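Local coordinates for probable leucine/isoleucine/valine-binding protein (Rhodopirellula baltica, PDB 4KV7), which probably binds branched-chain amino acids or related small ligands as the periplasmic receptor of an ABC transport system, at residues N265-T270 with V363-D368. The protein carries 1 engineered substitution. Sequence-based numbering, arbitrary orientation.
Sequences NGIVAT and VLIGAD
Ala269 and Val363 exchange two backbone hydrogen bonds as an antiparallel hydrogen-bonded pair, Ala269 N to Val363 O and Val363 N to Ala269 O, both 2.9 Å. On the face that carries both side chains, Ala269 CB meets Val363 CG2. With CG1 of Val363 turned beside the backbone N (chi1 -55°), CG2 falls between that N and the carbonyl carbon, 3.3 Å from Ala269 O. Farther along the same face Ile267 and Ile365 lie alongside each other, their chains heading in one direction, with CG2 of Ile267 4.1 Å from CD1 of Ile365; helix 253-260 covers them through Leu256, Leu260 and Gln257. Here the mixed sheet of one lobe of the periplasmic-binding-protein fold changes direction: strand 268-271 continues the parallel run after 244-247, and 361-365 returns antiparallel beside it. On the other face buried Val268, packed by Leu373 and Leu378, meets partly exposed Leu364 at a slant, CG2 to CD1 4.0 Å. Just ahead of strand 268-271, Ile267 O accepts Ile365 N at 2.9 Å, and Gly266 N gives a nearly straight bond to Ile365 O (2.8 Å, 176° at the hydrogen), prolonging the pairing to a looser, solvent-facing end. There exposed Asn265 lays its amide flat over the Gly366-Ala367 peptide, the two planes nearly parallel, without bonding to it, ND2 stopping 3.6 Å from Ala367 N.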
ATOM      1  N   ASN A 265      12.889  -4.698 -16.503  1.00 17.50           N
ATOM      2  CA  ASN A 265      12.234  -5.638 -17.409  1.00 18.06           C
ATOM      3  C   ASN A 265      12.302  -7.055 -16.855  1.00 19.77           C
ATOM      4  O   ASN A 265      13.387  -7.599 -16.638  1.00 20.92           O
ATOM      5  CB  ASN A 265      12.883  -5.575 -18.796  1.00 20.70           C
ATOM      6  CG  ASN A 265      12.002  -6.157 -19.892  1.00 23.06           C
ATOM      7  OD1 ASN A 265      11.112  -6.964 -19.633  1.00 23.58           O
ATOM      8  ND2 ASN A 265      12.256  -5.749 -21.131  1.00 28.74           N
ATOM      9  N   GLY A 266      11.136  -7.643 -16.608  1.00 16.31           N
ATOM     10  CA  GLY A 266      11.081  -9.001 -16.100  1.00 17.29           C
ATOM     11  C   GLY A 266      10.730  -9.101 -14.626  1.00 16.15           C
ATOM     12  O   GLY A 266      10.411 -10.186 -14.141  1.00 16.26           O
ATOM     13  N   ILE A 267      10.780  -7.983 -13.910  1.00 13.89           N
ATOM     14  CA  ILE A 267      10.398  -7.979 -12.502  1.00 13.12           C
ATOM     15  C   ILE A 267       8.894  -8.189 -12.367  1.00 12.08           C
ATOM     16  O   ILE A 267       8.108  -7.626 -13.131  1.00 13.18           O
ATOM     17  CB  ILE A 267      10.796  -6.657 -11.823  1.00 14.25           C
ATOM     18  CG1 ILE A 267      12.319  -6.525 -11.789  1.00 17.16           C
ATOM     19  CG2 ILE A 267      10.243  -6.578 -10.414  1.00 14.48           C
ATOM     20  CD1 ILE A 267      12.786  -5.198 -11.243  1.00 21.46           C
ATOM     21  N   VAL A 268       8.489  -9.010 -11.400  1.00 11.00           N
ATOM     22  CA  VAL A 268       7.076  -9.209 -11.092  1.00 11.57           C
ATOM     23  C   VAL A 268       6.768  -8.442  -9.818  1.00 11.72           C
ATOM     24  O   VAL A 268       7.561  -8.454  -8.881  1.00 13.13           O
ATOM     25  CB  VAL A 268       6.755 -10.705 -10.913  1.00 12.94           C
ATOM     26  CG1 VAL A 268       5.356 -10.912 -10.367  1.00 13.99           C
ATOM     27  CG2 VAL A 268       6.927 -11.443 -12.240  1.00 14.14           C
ATOM     28  N   ALA A 269       5.644  -7.741  -9.790  1.00 10.44           N
ATOM     29  CA  ALA A 269       5.272  -6.960  -8.615  1.00 10.60           C
ATOM     30  C   ALA A 269       3.800  -7.184  -8.307  1.00 10.57           C
ATOM     31  O   ALA A 269       2.939  -6.980  -9.173  1.00 11.80           O
ATOM     32  CB  ALA A 269       5.560  -5.462  -8.835  1.00 11.51           C
ATOM     33  N   THR A 270       3.500  -7.593  -7.078  1.00  8.93           N
ATOM     34  CA  THR A 270       2.119  -7.810  -6.696  1.00  9.73           C
ATOM     35  C   THR A 270       1.474  -6.495  -6.276  1.00  9.12           C
ATOM     36  O   THR A 270       2.049  -5.737  -5.488  1.00 10.01           O
ATOM     37  CB  THR A 270       1.984  -8.849  -5.574  1.00  8.53           C
ATOM     38  OG1 THR A 270       2.929  -8.573  -4.537  1.00  9.59           O
ATOM     39  CG2 THR A 270       2.252 -10.242  -6.101  1.00 11.01           C
ATOM     40  N   VAL A 363       1.610  -8.014 -11.544  1.00 10.76           N
ATOM     41  CA  VAL A 363       1.953  -7.396 -12.812  1.00 11.22           C
ATOM     42  C   VAL A 363       3.374  -7.762 -13.193  1.00 10.93           C
ATOM     43  O   VAL A 363       4.214  -8.025 -12.328  1.00 12.16           O
ATOM     44  CB  VAL A 363       1.771  -5.851 -12.811  1.00 12.17           C
ATOM     45  CG1 VAL A 363       0.348  -5.470 -12.397  1.00 13.72           C
ATOM     46  CG2 VAL A 363       2.810  -5.157 -11.934  1.00 14.96           C
ATOM     47  N   LEU A 364       3.612  -7.798 -14.497  1.00 11.70           N
ATOM     48  CA  LEU A 364       4.932  -8.025 -15.047  1.00 12.49           C
ATOM     49  C   LEU A 364       5.437  -6.714 -15.627  1.00 13.61           C
ATOM     50  O   LEU A 364       4.788  -6.106 -16.487  1.00 14.29           O
ATOM     51  CB  LEU A 364       4.861  -9.086 -16.145  1.00 14.73           C
ATOM     52  CG  LEU A 364       6.174  -9.378 -16.877  1.00 15.56           C
ATOM     53  CD1 LEU A 364       7.223  -9.947 -15.921  1.00 17.68           C
ATOM     54  CD2 LEU A 364       5.955 -10.310 -18.066  1.00 18.87           C
ATOM     55  N   ILE A 365       6.586  -6.260 -15.146  1.00 13.46           N
ATOM     56  CA  ILE A 365       7.175  -5.034 -15.654  1.00 14.42           C
ATOM     57  C   ILE A 365       7.942  -5.352 -16.928  1.00 18.22           C
ATOM     58  O   ILE A 365       8.759  -6.272 -16.956  1.00 19.30           O
ATOM     59  CB  ILE A 365       8.105  -4.389 -14.615  1.00 16.34           C
ATOM     60  CG1 ILE A 365       7.333  -4.096 -13.326  1.00 15.40           C
ATOM     61  CG2 ILE A 365       8.732  -3.118 -15.180  1.00 19.65           C
ATOM     62  CD1 ILE A 365       8.191  -3.527 -12.204  1.00 18.29           C
ATOM     63  N   GLY A 366       7.669  -4.593 -17.985  1.00 17.84           N
ATOM     64  CA  GLY A 366       8.310  -4.805 -19.267  1.00 20.61           C
ATOM     65  C   GLY A 366       9.292  -3.696 -19.573  1.00 24.70           C
ATOM     66  O   GLY A 366       9.818  -3.057 -18.662  1.00 26.25           O
ATOM     67  N   ALA A 367       9.542  -3.471 -20.860  1.00 25.86           N
ATOM     68  CA  ALA A 367      10.474  -2.441 -21.306  1.00 27.66           C
ATOM     69  C   ALA A 367      10.010  -1.023 -20.967  1.00 35.06           C
ATOM     70  O   ALA A 367      10.793  -0.207 -20.478  1.00 37.18           O
ATOM     71  CB  ALA A 367      10.726  -2.571 -22.814  1.00 33.07           C
ATOM     72  N   ASP A 368       8.735  -0.742 -21.222  1.00 31.42           N
ATOM     73  CA  ASP A 368       8.229   0.624 -21.165  1.00 35.40           C
ATOM     74  C   ASP A 368       7.029   0.785 -20.236  1.00 32.53           C
ATOM     75  O   ASP A 368       6.631   1.908 -19.919  1.00 37.85           O
ATOM     76  CB  ASP A 368       7.827   1.083 -22.567  1.00 35.20           C
ATOM     77  CG  ASP A 368       8.973   1.016 -23.556  1.00 40.78           C
ATOM     78  OD1 ASP A 368      10.010   1.666 -23.311  1.00 44.28           O
ATOM     79  OD2 ASP A 368       8.837   0.308 -24.578  1.00 48.29           O
TER